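Local structure of increased recombination centers protein 6 (Saccharomyces cerevisiae, 3UC9) at residues F133-N138 / D187-I192; I30-D35 / I107-I112; L99-A104 / A127-T132; Y25-I30 / D197-E202. The protein acts as a conserved clathrin coat accessory factor related to small G proteins and is also involved in gross chromosomal rearrangements and telomere healing. All coordinates share one frame; numbering follows the deposited sequence.

Contact 1: residues F133-N138 / D187-I192. Unlike the reference sequence in segment 133-138: Val137 (reference Ala).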
loop_
_atom_site.group_PDB
_atom_site.type_symbol
_atom_site.label_atom_id
_atom_site.label_comp_id
_atom_site.label_asym_id
_atom_site.label_seq_id
_atom_site.Cartn_x
_atom_site.Cartn_y
_atom_site.Cartn_z
ATOM N N PHE A 133 5.603 -2.566 3.641
ATOM C CA PHE A 133 4.469 -1.840 4.218
ATOM C C PHE A 133 3.156 -2.238 3.516
ATOM O O PHE A 133 3.144 -2.583 2.324
ATOM C CB PHE A 133 4.700 -0.316 4.248
ATOM C CG PHE A 133 4.626 0.387 2.905
ATOM C CD1 PHE A 133 3.405 0.649 2.296
ATOM C CD2 PHE A 133 5.777 0.868 2.297
ATOM C CE1 PHE A 133 3.341 1.343 1.085
ATOM C CE2 PHE A 133 5.719 1.558 1.083
ATOM C CZ PHE A 133 4.501 1.789 0.480
ATOM N N VAL A 134 2.055 -2.219 4.263
ATOM C CA VAL A 134 0.737 -2.541 3.707
ATOM C C VAL A 134 -0.258 -1.483 4.136
ATOM O O VAL A 134 -0.527 -1.330 5.332
ATOM C CB VAL A 134 0.225 -3.908 4.169
ATOM C CG1 VAL A 134 -1.132 -4.177 3.534
ATOM C CG2 VAL A 134 1.227 -5.011 3.792
ATOM N N VAL A 135 -0.775 -0.748 3.162
ATOM C CA VAL A 135 -1.762 0.300 3.416
ATOM C C VAL A 135 -3.057 -0.092 2.747
ATOM O O VAL A 135 -3.087 -0.364 1.549
ATOM C CB VAL A 135 -1.306 1.654 2.879
ATOM C CG1 VAL A 135 -2.407 2.723 3.099
ATOM C CG2 VAL A 135 0.024 2.076 3.535
ATOM N N LEU A 136 -4.130 -0.116 3.534
ATOM C CA LEU A 136 -5.458 -0.413 3.046
ATOM C C LEU A 136 -6.220 0.897 3.029
ATOM O O LEU A 136 -6.499 1.485 4.083
ATOM C CB LEU A 136 -6.149 -1.421 3.944
ATOM C CG LEU A 136 -5.414 -2.764 4.056
ATOM C CD1 LEU A 136 -4.382 -2.757 5.186
ATOM C CD2 LEU A 136 -6.404 -3.881 4.263
ATOM N N VAL A 137 -6.519 1.356 1.818
ATOM C CA VAL A 137 -7.135 2.651 1.602
ATOM C C VAL A 137 -8.621 2.453 1.394
ATOM O O VAL A 137 -9.042 1.849 0.413
ATOM C CB VAL A 137 -6.517 3.363 0.391
ATOM C CG1 VAL A 137 -7.214 4.701 0.153
ATOM C CG2 VAL A 137 -5.016 3.557 0.582
ATOM N N ASN A 138 -9.420 2.934 2.338
ATOM C CA ASN A 138 -10.857 2.871 2.220
ATOM C C ASN A 138 -11.454 4.083 1.511
ATOM O O ASN A 138 -11.234 5.223 1.931
ATOM C CB ASN A 138 -11.510 2.772 3.588
ATOM C CG ASN A 138 -13.020 2.828 3.496
ATOM O OD1 ASN A 138 -13.639 1.973 2.857
ATOM N ND2 ASN A 138 -13.618 3.864 4.087
ATOM N N ASP A 187 -1.562 12.455 3.211
ATOM C CA ASP A 187 -0.415 12.986 3.968
ATOM C C ASP A 187 0.200 11.876 4.831
ATOM O O ASP A 187 1.424 11.766 4.924
ATOM C CB ASP A 187 -0.842 14.186 4.840
ATOM C CG ASP A 187 0.335 15.076 5.262
ATOM O OD1 ASP A 187 1.388 15.077 4.582
ATOM O OD2 ASP A 187 0.201 15.804 6.281
ATOM N N ARG A 188 -0.643 11.047 5.436
ATOM C CA ARG A 188 -0.169 9.918 6.248
ATOM C C ARG A 188 0.505 8.856 5.395
ATOM O O ARG A 188 1.549 8.315 5.761
ATOM C CB ARG A 188 -1.309 9.279 7.029
ATOM C CG ARG A 188 -0.920 8.024 7.832
ATOM C CD ARG A 188 0.278 8.238 8.792
ATOM N NE ARG A 188 0.674 6.976 9.427
ATOM C CZ ARG A 188 1.905 6.638 9.817
ATOM N NH1 ARG A 188 2.944 7.460 9.658
ATOM N NH2 ARG A 188 2.106 5.448 10.372
ATOM N N ILE A 189 -0.125 8.522 4.275
ATOM C CA ILE A 189 0.444 7.539 3.361
ATOM C C ILE A 189 1.823 8.017 2.882
ATOM O O ILE A 189 2.787 7.235 2.852
ATOM C CB ILE A 189 -0.488 7.265 2.155
ATOM C CG1 ILE A 189 -1.851 6.767 2.638
ATOM C CG2 ILE A 189 0.156 6.214 1.236
ATOM C CD1 ILE A 189 -2.865 6.510 1.531
ATOM N N GLN A 190 1.929 9.295 2.540
ATOM C CA GLN A 190 3.227 9.888 2.159
ATOM C C GLN A 190 4.277 9.687 3.260
ATOM O O GLN A 190 5.434 9.377 2.974
ATOM C CB GLN A 190 3.063 11.381 1.851
ATOM C CG GLN A 190 4.336 12.071 1.362
ATOM C CD GLN A 190 4.123 13.563 1.102
ATOM O OE1 GLN A 190 3.156 14.152 1.576
ATOM N NE2 GLN A 190 5.032 14.174 0.348
ATOM N N GLU A 191 3.868 9.872 4.517
ATOM C CA GLU A 191 4.763 9.688 5.663
ATOM C C GLU A 191 5.220 8.237 5.821
ATOM O O GLU A 191 6.370 7.968 6.186
ATOM C CB GLU A 191 4.063 10.127 6.951
ATOM C CG GLU A 191 4.946 10.080 8.189
ATOM C CD GLU A 191 4.282 10.686 9.414
ATOM O OE1 GLU A 191 3.123 10.330 9.709
ATOM O OE2 GLU A 191 4.935 11.497 10.094
ATOM N N ILE A 192 4.304 7.307 5.578
ATOM C CA ILE A 192 4.627 5.889 5.655
ATOM C C ILE A 192 5.696 5.552 4.623
ATOM O O ILE A 192 6.660 4.854 4.921
ATOM C CB ILE A 192 3.373 5.024 5.488
ATOM C CG1 ILE A 192 2.477 5.150 6.726
ATOM C CG2 ILE A 192 3.756 3.570 5.258
ATOM C CD1 ILE A 192 1.131 4.419 6.595
#
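Ile192 serves two strand residues at once. Its CG2 methyl lies over one face of the Phe133 ring, 4.1 Å from Phe133 CG, while its other branch carries CD1 to within 4.0 Å of Val135 CG2. One turn earlier in the helix, Ile189 packs further along the strand: both its CG1 and its CD1 meet Val135 CG1, and CD1 goes on to Val137 CG2 at 3.8 Å, the shortest approach of the contact, where the two side chains cross at about a right angle. The Phe133 ring is set between its own backbone N and carbonyl carbon (chi1 73°), which turns a face to the helix. Strand 133-138 and residues 187-192 of helix 185-195 run almost antiparallel, at 170°, with axes 10.4 Å apart, and Ile189 also touches Phe45 and Leu49 of helix 39-50 on the same side of the sheet.

The outer side of the helix is partly exposed and polar. Here Arg188 NH1 forms a bent salt bridge to Glu191 OE1 at 2.9 Å, coming from above the carboxylate plane, and Glu164 of strand 163-167 is a second acidic partner. The guanidinium lies flat over Ile192 CG1, covering the rim of the apolar layer. Between strand 133-138 and residues 187-192 the hold is thus apolar, by shape and hydrophobic burial, with the Arg188-Glu164 salt bridge to the next strand added at its edge.

Contact 2: residues I30-D35 / I107-I112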
loop_
_atom_site.group_PDB
_atom_site.type_symbol
_atom_site.label_atom_id
_atom_site.label_comp_id
_atom_site.label_asym_id
_atom_site.label_seq_id
_atom_site.Cartn_x
_atom_site.Cartn_y
_atom_site.Cartn_z
ATOM N N ILE A 30 6.509 -0.927 -5.558
ATOM C CA ILE A 30 5.276 -0.585 -4.862
ATOM C C ILE A 30 4.109 -1.034 -5.735
ATOM O O ILE A 30 3.992 -0.627 -6.891
ATOM C CB ILE A 30 5.177 0.913 -4.543
ATOM C CG1 ILE A 30 6.233 1.299 -3.502
ATOM C CG2 ILE A 30 3.763 1.255 -4.002
ATOM C CD1 ILE A 30 6.196 2.772 -3.111
ATOM N N LEU A 31 3.274 -1.918 -5.191
ATOM C CA LEU A 31 2.094 -2.412 -5.891
ATOM C C LEU A 31 0.877 -1.619 -5.426
ATOM O O LEU A 31 0.635 -1.486 -4.227
ATOM C CB LEU A 31 1.899 -3.906 -5.625
ATOM C CG LEU A 31 0.773 -4.717 -6.279
ATOM C CD1 LEU A 31 0.225 -4.084 -7.528
ATOM C CD2 LEU A 31 1.316 -6.111 -6.599
ATOM N N VAL A 32 0.128 -1.081 -6.384
ATOM C CA VAL A 32 -1.143 -0.431 -6.096
ATOM C C VAL A 32 -2.239 -1.263 -6.769
ATOM O O VAL A 32 -2.249 -1.427 -7.984
ATOM C CB VAL A 32 -1.182 1.020 -6.578
ATOM C CG1 VAL A 32 -2.496 1.677 -6.142
ATOM C CG2 VAL A 32 0.034 1.809 -6.038
ATOM N N LEU A 33 -3.136 -1.796 -5.948
ATOM C CA LEU A 33 -4.167 -2.737 -6.357
ATOM C C LEU A 33 -5.547 -2.175 -6.003
ATOM O O LEU A 33 -5.705 -1.508 -4.975
ATOM C CB LEU A 33 -3.956 -4.061 -5.621
ATOM C CG LEU A 33 -4.979 -5.188 -5.804
ATOM C CD1 LEU A 33 -4.844 -5.791 -7.193
ATOM C CD2 LEU A 33 -4.838 -6.267 -4.715
ATOM N N SER A 34 -6.534 -2.437 -6.859
ATOM C CA SER A 34 -7.939 -2.219 -6.506
ATOM C C SER A 34 -8.794 -3.336 -7.064
ATOM O O SER A 34 -8.421 -3.971 -8.049
ATOM C CB SER A 34 -8.436 -0.878 -7.041
ATOM O OG SER A 34 -8.496 -0.864 -8.460
ATOM N N ASP A 35 -9.935 -3.598 -6.431
ATOM C CA ASP A 35 -10.963 -4.380 -7.108
ATOM C C ASP A 35 -11.582 -3.513 -8.215
ATOM O O ASP A 35 -11.540 -2.264 -8.150
ATOM C CB ASP A 35 -12.016 -4.987 -6.156
ATOM C CG ASP A 35 -12.565 -3.999 -5.139
ATOM O OD1 ASP A 35 -11.771 -3.294 -4.487
ATOM O OD2 ASP A 35 -13.802 -3.966 -4.958
ATOM N N ILE A 107 -0.377 -1.246 -1.634
ATOM C CA ILE A 107 -1.469 -0.323 -1.318
ATOM C C ILE A 107 -2.721 -0.874 -1.988
ATOM O O ILE A 107 -2.748 -1.062 -3.202
ATOM C CB ILE A 107 -1.192 1.130 -1.814
ATOM C CG1 ILE A 107 0.113 1.666 -1.225
ATOM C CG2 ILE A 107 -2.345 2.055 -1.429
ATOM C CD1 ILE A 107 0.565 3.047 -1.783
ATOM N N LEU A 108 -3.745 -1.150 -1.186
ATOM C CA LEU A 108 -5.011 -1.638 -1.688
ATOM C C LEU A 108 -6.043 -0.520 -1.582
ATOM O O LEU A 108 -6.213 0.084 -0.512
ATOM C CB LEU A 108 -5.451 -2.873 -0.896
ATOM C CG LEU A 108 -6.859 -3.390 -1.177
ATOM C CD1 LEU A 108 -6.971 -3.888 -2.610
ATOM C CD2 LEU A 108 -7.246 -4.476 -0.185
ATOM N N ILE A 109 -6.698 -0.233 -2.704
ATOM C CA ILE A 109 -7.742 0.780 -2.782
ATOM C C ILE A 109 -9.077 0.041 -2.896
ATOM O O ILE A 109 -9.319 -0.627 -3.888
ATOM C CB ILE A 109 -7.566 1.683 -4.021
ATOM C CG1 ILE A 109 -6.156 2.289 -4.089
ATOM C CG2 ILE A 109 -8.617 2.779 -4.025
ATOM C CD1 ILE A 109 -5.823 3.166 -2.941
ATOM N N THR A 110 -9.941 0.168 -1.893
ATOM C CA THR A 110 -11.188 -0.589 -1.891
ATOM C C THR A 110 -12.251 0.007 -0.979
ATOM O O THR A 110 -12.023 1.000 -0.288
ATOM C CB THR A 110 -10.951 -2.077 -1.488
ATOM O OG1 THR A 110 -12.114 -2.860 -1.804
ATOM C CG2 THR A 110 -10.641 -2.198 -0.008
ATOM N N ASP A 111 -13.430 -0.596 -1.025
ATOM C CA ASP A 111 -14.505 -0.293 -0.082
ATOM C C ASP A 111 -14.378 -1.372 0.974
ATOM O O ASP A 111 -14.724 -2.505 0.713
ATOM C CB ASP A 111 -15.862 -0.357 -0.787
ATOM C CG ASP A 111 -17.039 -0.251 0.168
ATOM O OD1 ASP A 111 -16.856 -0.325 1.400
ATOM O OD2 ASP A 111 -18.168 -0.092 -0.325
ATOM N N ILE A 112 -13.856 -1.034 2.151
ATOM C CA ILE A 112 -13.524 -2.074 3.128
ATOM C C ILE A 112 -14.748 -2.741 3.756
ATOM O O ILE A 112 -14.637 -3.843 4.287
ATOM C CB ILE A 112 -12.550 -1.586 4.245
ATOM C CG1 ILE A 112 -13.223 -0.577 5.177
ATOM C CG2 ILE A 112 -11.287 -1.013 3.631
ATOM C CD1 ILE A 112 -12.378 -0.223 6.386
#
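Leu31, Leu33, Ile107 and Ile109 supply the backbone bonds that join these neighbouring parallel strands. Ile107 N donates to Leu31 O, Leu33 N to Ile107 O, and Ile109 N to Leu33 O, all at 2.8 to 2.9 Å. Weaker CA-H...O contacts fill in between them, Val32 CA lying 3.4 Å from Ile107 O and Leu108 CA equally far from Leu33 O. Ile109 O finds no conventional donor although it is buried; Ser34 CA and CB lie close to it.

Apolar side chains divide between the two faces of the sheet, whose strand order 2-3-1-4-5-6 is that of the small G-protein fold, with these two strands at its centre. On one face Leu33 and Leu108 lie side by side, pointing the same way, with Leu33 CD2 3.8 Å from Leu108 CD1; helix 84-91 covers them. On the other, Val32 CG1 meets Ile109 CG1 at 4.2 Å beneath helix 39-50.

The remaining interaction is polar and lies further along, between Asp35 and Thr110. Thr110 OG1 donates to Asp35 OD1 at 2.7 Å, on the syn side but 33° out of the carboxylate plane. The Thr110 hydroxyl points there because it is trans to its own backbone N (chi1 -166°), and it is hydrogen-bonded to Thr115 OG1 as well.

Contact 3: residues L99-A104 / A127-T132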
loop_
_atom_site.group_PDB
_atom_site.type_symbol
_atom_site.label_atom_id
_atom_site.label_comp_id
_atom_site.label_asym_id
_atom_site.label_seq_id
_atom_site.Cartn_x
_atom_site.Cartn_y
_atom_site.Cartn_z
ATOM N N LEU A 99 8.498 -12.294 -6.323
ATOM C CA LEU A 99 7.775 -11.025 -6.422
ATOM C C LEU A 99 7.470 -10.428 -5.039
ATOM O O LEU A 99 7.689 -9.234 -4.803
ATOM C CB LEU A 99 6.480 -11.218 -7.222
ATOM C CG LEU A 99 5.508 -10.041 -7.340
ATOM C CD1 LEU A 99 6.179 -8.866 -8.016
ATOM C CD2 LEU A 99 4.273 -10.479 -8.118
ATOM N N ARG A 100 6.966 -11.251 -4.123
ATOM C CA ARG A 100 6.664 -10.768 -2.767
ATOM C C ARG A 100 7.910 -10.171 -2.126
ATOM O O ARG A 100 7.854 -9.121 -1.481
ATOM C CB ARG A 100 6.099 -11.892 -1.898
ATOM C CG ARG A 100 4.714 -12.346 -2.339
ATOM C CD ARG A 100 3.954 -13.088 -1.221
ATOM N NE ARG A 100 4.693 -14.236 -0.699
ATOM C CZ ARG A 100 4.787 -15.433 -1.283
ATOM N NH1 ARG A 100 4.212 -15.682 -2.458
ATOM N NH2 ARG A 100 5.492 -16.391 -0.689
ATOM N N ASN A 101 9.050 -10.805 -2.359
ATOM C CA ASN A 101 10.279 -10.376 -1.692
ATOM C C ASN A 101 10.861 -9.039 -2.190
ATOM O O ASN A 101 11.683 -8.425 -1.497
ATOM C CB ASN A 101 11.316 -11.508 -1.698
ATOM C CG ASN A 101 10.967 -12.633 -0.713
ATOM O OD1 ASN A 101 11.297 -13.807 -0.946
ATOM N ND2 ASN A 101 10.296 -12.288 0.379
ATOM N N VAL A 102 10.420 -8.563 -3.355
ATOM C CA VAL A 102 10.875 -7.255 -3.847
ATOM C C VAL A 102 9.875 -6.123 -3.587
ATOM O O VAL A 102 10.141 -4.973 -3.935
ATOM C CB VAL A 102 11.281 -7.279 -5.329
ATOM C CG1 VAL A 102 12.482 -8.198 -5.524
ATOM C CG2 VAL A 102 10.114 -7.677 -6.232
ATOM N N MET A 103 8.770 -6.426 -2.903
ATOM C CA MET A 103 7.780 -5.407 -2.562
ATOM C C MET A 103 8.204 -4.531 -1.372
ATOM O O MET A 103 8.286 -4.992 -0.229
ATOM C CB MET A 103 6.424 -6.060 -2.244
ATOM C CG MET A 103 5.890 -6.962 -3.348
ATOM S SD MET A 103 5.859 -6.177 -4.983
ATOM C CE MET A 103 4.982 -4.747 -4.597
ATOM N N ALA A 104 8.483 -3.263 -1.649
ATOM C CA ALA A 104 8.661 -2.260 -0.609
ATOM C C ALA A 104 7.321 -2.025 0.091
ATOM O O ALA A 104 7.257 -1.871 1.319
ATOM C CB ALA A 104 9.183 -0.958 -1.194
ATOM N N ALA A 127 2.646 -14.548 4.426
ATOM C CA ALA A 127 3.352 -14.769 3.166
ATOM C C ALA A 127 4.235 -13.580 2.771
ATOM O O ALA A 127 5.181 -13.749 2.007
ATOM C CB ALA A 127 2.345 -15.080 2.030
ATOM N N ALA A 128 3.909 -12.385 3.263
ATOM C CA ALA A 128 4.627 -11.164 2.870
ATOM C C ALA A 128 6.048 -11.164 3.434
ATOM O O ALA A 128 6.329 -11.761 4.482
ATOM C CB ALA A 128 3.889 -9.898 3.349
ATOM N N HIS A 129 6.948 -10.496 2.719
ATOM C CA HIS A 129 8.240 -10.154 3.280
ATOM C C HIS A 129 7.982 -9.288 4.509
ATOM O O HIS A 129 7.054 -8.470 4.538
ATOM C CB HIS A 129 9.098 -9.407 2.251
ATOM C CG HIS A 129 10.525 -9.214 2.669
ATOM N ND1 HIS A 129 10.904 -8.269 3.595
ATOM C CD2 HIS A 129 11.661 -9.846 2.290
ATOM C CE1 HIS A 129 12.213 -8.326 3.772
ATOM N NE2 HIS A 129 12.698 -9.269 2.984
ATOM N N ARG A 130 8.816 -9.486 5.519
ATOM C CA ARG A 130 8.638 -8.870 6.833
ATOM C C ARG A 130 8.817 -7.343 6.855
ATOM O O ARG A 130 8.394 -6.705 7.805
ATOM C CB ARG A 130 9.587 -9.550 7.850
ATOM C CG ARG A 130 9.261 -11.031 8.163
ATOM C CD ARG A 130 8.153 -11.201 9.226
ATOM N NE ARG A 130 6.912 -10.550 8.819
ATOM C CZ ARG A 130 5.974 -11.088 8.038
ATOM N NH1 ARG A 130 6.080 -12.334 7.585
ATOM N NH2 ARG A 130 4.908 -10.365 7.711
ATOM N N ASN A 131 9.419 -6.764 5.819
ATOM C CA ASN A 131 9.637 -5.298 5.722
ATOM C C ASN A 131 8.588 -4.521 4.892
ATOM O O ASN A 131 8.503 -3.276 4.973
ATOM C CB ASN A 131 11.032 -5.029 5.135
ATOM C CG ASN A 131 11.439 -3.553 5.198
ATOM O OD1 ASN A 131 11.429 -2.941 6.274
ATOM N ND2 ASN A 131 11.837 -2.983 4.042
ATOM N N THR A 132 7.808 -5.240 4.094
ATOM C CA THR A 132 6.830 -4.636 3.193
ATOM C C THR A 132 5.768 -3.848 3.955
ATOM O O THR A 132 5.090 -4.391 4.824
ATOM C CB THR A 132 6.145 -5.721 2.319
ATOM O OG1 THR A 132 7.140 -6.489 1.617
ATOM C CG2 THR A 132 5.213 -5.111 1.305
HETATM O O HOH W 1 5.978 -8.755 0.550
#
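Thr132 and Met103 meet through a short bond, Thr132 OG1 donating to Met103 O at 2.6 Å. The two residues stand where successive helix-to-strand connections of the alpha/beta fold run into the neighbouring parallel strands 103-110 and 133-138. On the apolar side of the same pair, Thr132 CG2 packs 3.9 Å from Met103 CB. The second direct bond lies at the helix ends: Arg100 NE donates to Ala127 O at 2.8 Å, approaching from well above the carbonyl plane, 56° out of it. The Ala127 methyl lies over one face of the guanidinium, so the residue that accepts the bond also covers the group that gives it. Further toward the surface, Asn101 ND2 comes to the edge of the His129 ring, 3.4 Å from His129 CD2, with the amide nearly perpendicular to the ring.

A bound water bridges these pairs. It donates to Arg100 O and to Thr132 OG1 and accepts from His129 N, linking three of the residues that already touch. Since Thr132 OG1 donates to Met103 O and accepts from the water, the hydroxyl is gripped in both directions.

In the next shell, Arg100 NH1 is held by Phe91 O and Thr93 O, which fixes the bent arginine chain. Asn131 ND2 bonds to Asp197 O and to Gln27 OE1, tying the loop to residues 25-30 and 197-202. His129 to Thr132 form a type I beta turn, within which Asn131 N donates to His129 ND1 at 3.1 Å with an angle of 164°.

Contact 4: residues Y25-I30 / D197-E202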
loop_
_atom_site.group_PDB
_atom_site.type_symbol
_atom_site.label_atom_id
_atom_site.label_comp_id
_atom_site.label_asym_id
_atom_site.label_seq_id
_atom_site.Cartn_x
_atom_site.Cartn_y
_atom_site.Cartn_z
ATOM N N TYR A 25 16.921 -9.320 -3.164
ATOM C CA TYR A 25 16.956 -8.428 -4.319
ATOM C C TYR A 25 16.622 -7.026 -3.829
ATOM O O TYR A 25 16.000 -6.867 -2.764
ATOM C CB TYR A 25 15.918 -8.851 -5.373
ATOM C CG TYR A 25 16.233 -10.081 -6.205
ATOM C CD1 TYR A 25 16.214 -10.015 -7.593
ATOM C CD2 TYR A 25 16.506 -11.319 -5.616
ATOM C CE1 TYR A 25 16.482 -11.131 -8.377
ATOM C CE2 TYR A 25 16.778 -12.449 -6.399
ATOM C CZ TYR A 25 16.757 -12.344 -7.778
ATOM O OH TYR A 25 17.009 -13.441 -8.563
ATOM N N PRO A 26 17.018 -5.999 -4.596
ATOM C CA PRO A 26 16.592 -4.652 -4.233
ATOM C C PRO A 26 15.076 -4.612 -4.079
ATOM O O PRO A 26 14.346 -5.040 -4.974
ATOM C CB PRO A 26 17.060 -3.799 -5.413
ATOM C CG PRO A 26 18.205 -4.582 -5.999
ATOM C CD PRO A 26 17.820 -6.013 -5.833
ATOM N N GLN A 27 14.615 -4.140 -2.927
ATOM C CA GLN A 27 13.198 -4.198 -2.594
ATOM C C GLN A 27 12.572 -2.832 -2.876
ATOM O O GLN A 27 12.316 -2.040 -1.963
ATOM C CB GLN A 27 13.017 -4.603 -1.131
ATOM C CG GLN A 27 11.591 -4.995 -0.791
ATOM C CD GLN A 27 11.434 -5.377 0.656
ATOM O OE1 GLN A 27 11.517 -4.525 1.543
ATOM N NE2 GLN A 27 11.213 -6.661 0.910
ATOM N N ASN A 28 12.330 -2.558 -4.159
ATOM C CA ASN A 28 11.923 -1.231 -4.601
ATOM C C ASN A 28 10.662 -1.211 -5.453
ATOM O O ASN A 28 10.471 -0.290 -6.263
ATOM C CB ASN A 28 13.067 -0.529 -5.344
ATOM C CG ASN A 28 13.340 -1.121 -6.703
ATOM O OD1 ASN A 28 13.111 -2.314 -6.940
ATOM N ND2 ASN A 28 13.847 -0.284 -7.616
ATOM N N LYS A 29 9.786 -2.190 -5.248
ATOM C CA LYS A 29 8.520 -2.213 -5.957
ATOM C C LYS A 29 7.407 -1.739 -5.020
ATOM O O LYS A 29 7.374 -2.080 -3.829
ATOM C CB LYS A 29 8.205 -3.604 -6.505
ATOM C CG LYS A 29 9.365 -4.366 -7.128
ATOM C CD LYS A 29 10.137 -3.577 -8.170
ATOM C CE LYS A 29 11.311 -4.369 -8.730
ATOM N NZ LYS A 29 12.318 -3.513 -9.439
ATOM N N ILE A 30 6.509 -0.927 -5.558
ATOM C CA ILE A 30 5.276 -0.585 -4.862
ATOM C C ILE A 30 4.109 -1.034 -5.735
ATOM O O ILE A 30 3.992 -0.627 -6.891
ATOM C CB ILE A 30 5.177 0.913 -4.543
ATOM C CG1 ILE A 30 6.233 1.299 -3.502
ATOM C CG2 ILE A 30 3.763 1.255 -4.002
ATOM C CD1 ILE A 30 6.196 2.772 -3.111
ATOM N N ASP A 197 12.059 1.802 5.414
ATOM C CA ASP A 197 13.440 1.360 5.174
ATOM C C ASP A 197 13.524 0.675 3.833
ATOM O O ASP A 197 13.063 -0.448 3.677
ATOM C CB ASP A 197 13.917 0.392 6.251
ATOM C CG ASP A 197 14.367 1.093 7.520
ATOM O OD1 ASP A 197 14.582 2.330 7.489
ATOM O OD2 ASP A 197 14.525 0.381 8.541
ATOM N N TRP A 198 14.155 1.331 2.865
ATOM C CA TRP A 198 14.255 0.796 1.517
ATOM C C TRP A 198 15.381 -0.234 1.434
ATOM O O TRP A 198 16.553 0.107 1.276
ATOM C CB TRP A 198 14.484 1.932 0.526
ATOM C CG TRP A 198 13.296 2.847 0.410
ATOM C CD1 TRP A 198 13.010 3.922 1.192
ATOM C CD2 TRP A 198 12.247 2.760 -0.554
ATOM N NE1 TRP A 198 11.846 4.518 0.774
ATOM C CE2 TRP A 198 11.351 3.820 -0.292
ATOM C CE3 TRP A 198 11.975 1.888 -1.617
ATOM C CZ2 TRP A 198 10.206 4.039 -1.061
ATOM C CZ3 TRP A 198 10.843 2.097 -2.378
ATOM C CH2 TRP A 198 9.959 3.168 -2.086
ATOM N N LEU A 199 15.005 -1.498 1.545
ATOM C CA LEU A 199 15.949 -2.589 1.703
ATOM C C LEU A 199 16.747 -2.871 0.427
ATOM O O LEU A 199 16.173 -3.165 -0.643
ATOM C CB LEU A 199 15.190 -3.842 2.141
ATOM C CG LEU A 199 15.954 -5.146 2.362
ATOM C CD1 LEU A 199 17.010 -5.046 3.475
ATOM C CD2 LEU A 199 14.941 -6.210 2.683
ATOM N N ASN A 200 18.073 -2.797 0.562
ATOM C CA ASN A 200 19.003 -3.001 -0.540
ATOM C C ASN A 200 18.728 -2.100 -1.760
ATOM O O ASN A 200 18.931 -2.510 -2.911
ATOM C CB ASN A 200 19.053 -4.484 -0.916
ATOM C CG ASN A 200 19.548 -5.357 0.225
ATOM O OD1 ASN A 200 19.064 -6.464 0.430
ATOM N ND2 ASN A 200 20.509 -4.854 0.984
ATOM N N CYS A 201 18.271 -0.875 -1.483
ATOM C CA CYS A 201 18.127 0.169 -2.489
ATOM C C CYS A 201 19.163 1.248 -2.256
ATOM O O CYS A 201 19.483 1.575 -1.106
ATOM C CB CYS A 201 16.747 0.814 -2.418
ATOM S SG CYS A 201 15.378 -0.327 -2.585
ATOM N N GLU A 202 19.658 1.836 -3.346
ATOM C CA GLU A 202 20.583 2.944 -3.249
ATOM C C GLU A 202 19.780 4.178 -2.880
ATOM O O GLU A 202 18.859 4.569 -3.597
ATOM C CB GLU A 202 21.316 3.183 -4.568
ATOM C CG GLU A 202 22.390 4.268 -4.463
ATOM C CD GLU A 202 23.076 4.570 -5.781
ATOM O OE1 GLU A 202 22.371 4.724 -6.807
ATOM O OE2 GLU A 202 24.322 4.678 -5.785
HETATM O O HOH W 2 12.030 -1.990 0.786
#
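A water between Gln27 and Leu199 is approached by three groups: it lies 2.8 Å from Gln27 O and 2.7 Å from Gln27 OE1, and it accepts a bond from Leu199 N at 3.1 Å. More acceptors surround it than it has protons, so its two donated bonds cannot be assigned. Beside it runs the direct bond between the segments, Gln27 N to Leu199 O at 2.9 Å and almost straight. Leu199 is thus bonded to Gln27 at its backbone O, and may also be linked to it through the water at its backbone N. The Gln27 side chain stays extended, with CG trans to the backbone N (chi1 -167°), and passes obliquely over the CB and CD2 of Leu199. Its amide has a further partner in the body of the protein, NE2 bonding to Asn101 O.

Apolar and sulfur contacts continue on the inner side. Ile30 CD1 lies 3.9 Å from Trp198 CH2, the two side chains crossing at about a right angle, while Asn28 CA sits at the edge of the indole. Trp198 NE1 bonds to Tyr70 OH, and the ring touches Val72 and Phe74 of strand 71-81. Cys201 SG packs 3.6 Å from Asn28 CB. Toward solvent the contact thins to Pro26, whose CB comes within 3.4 Å of Asn200 O.

Residues Trp198 to Cys201 form a type II beta turn, with Asn200 at its third position in the left-handed region (phi 54°). The turn brings residues 197-202 beside the lead-in to strand 29-35, the first strand of the Rossmann-like sheet.

Contacts 1, 2 and 3 meet in strands 103-110 and 133-138: Val137 N of contact 1 lies 2.7 Å from Leu108 O of contact 2, and Phe133 N 2.9 Å from Ala104 O of contact 3. Ile30 belongs to both contacts 2 and 4, and its CD1 packs 4.1 Å from Phe133 CZ, joining the helix-covered face of contact 1 to the terminal loops. Contacts 3 and 4 are neighbours, with centres about 10 Å apart, and Ala104 N lies 2.7 Å from Lys29 O between them. By contrast, the centres of contacts 2 and 4 are about 20 Å apart, and contact 4 closes the chain around the other three.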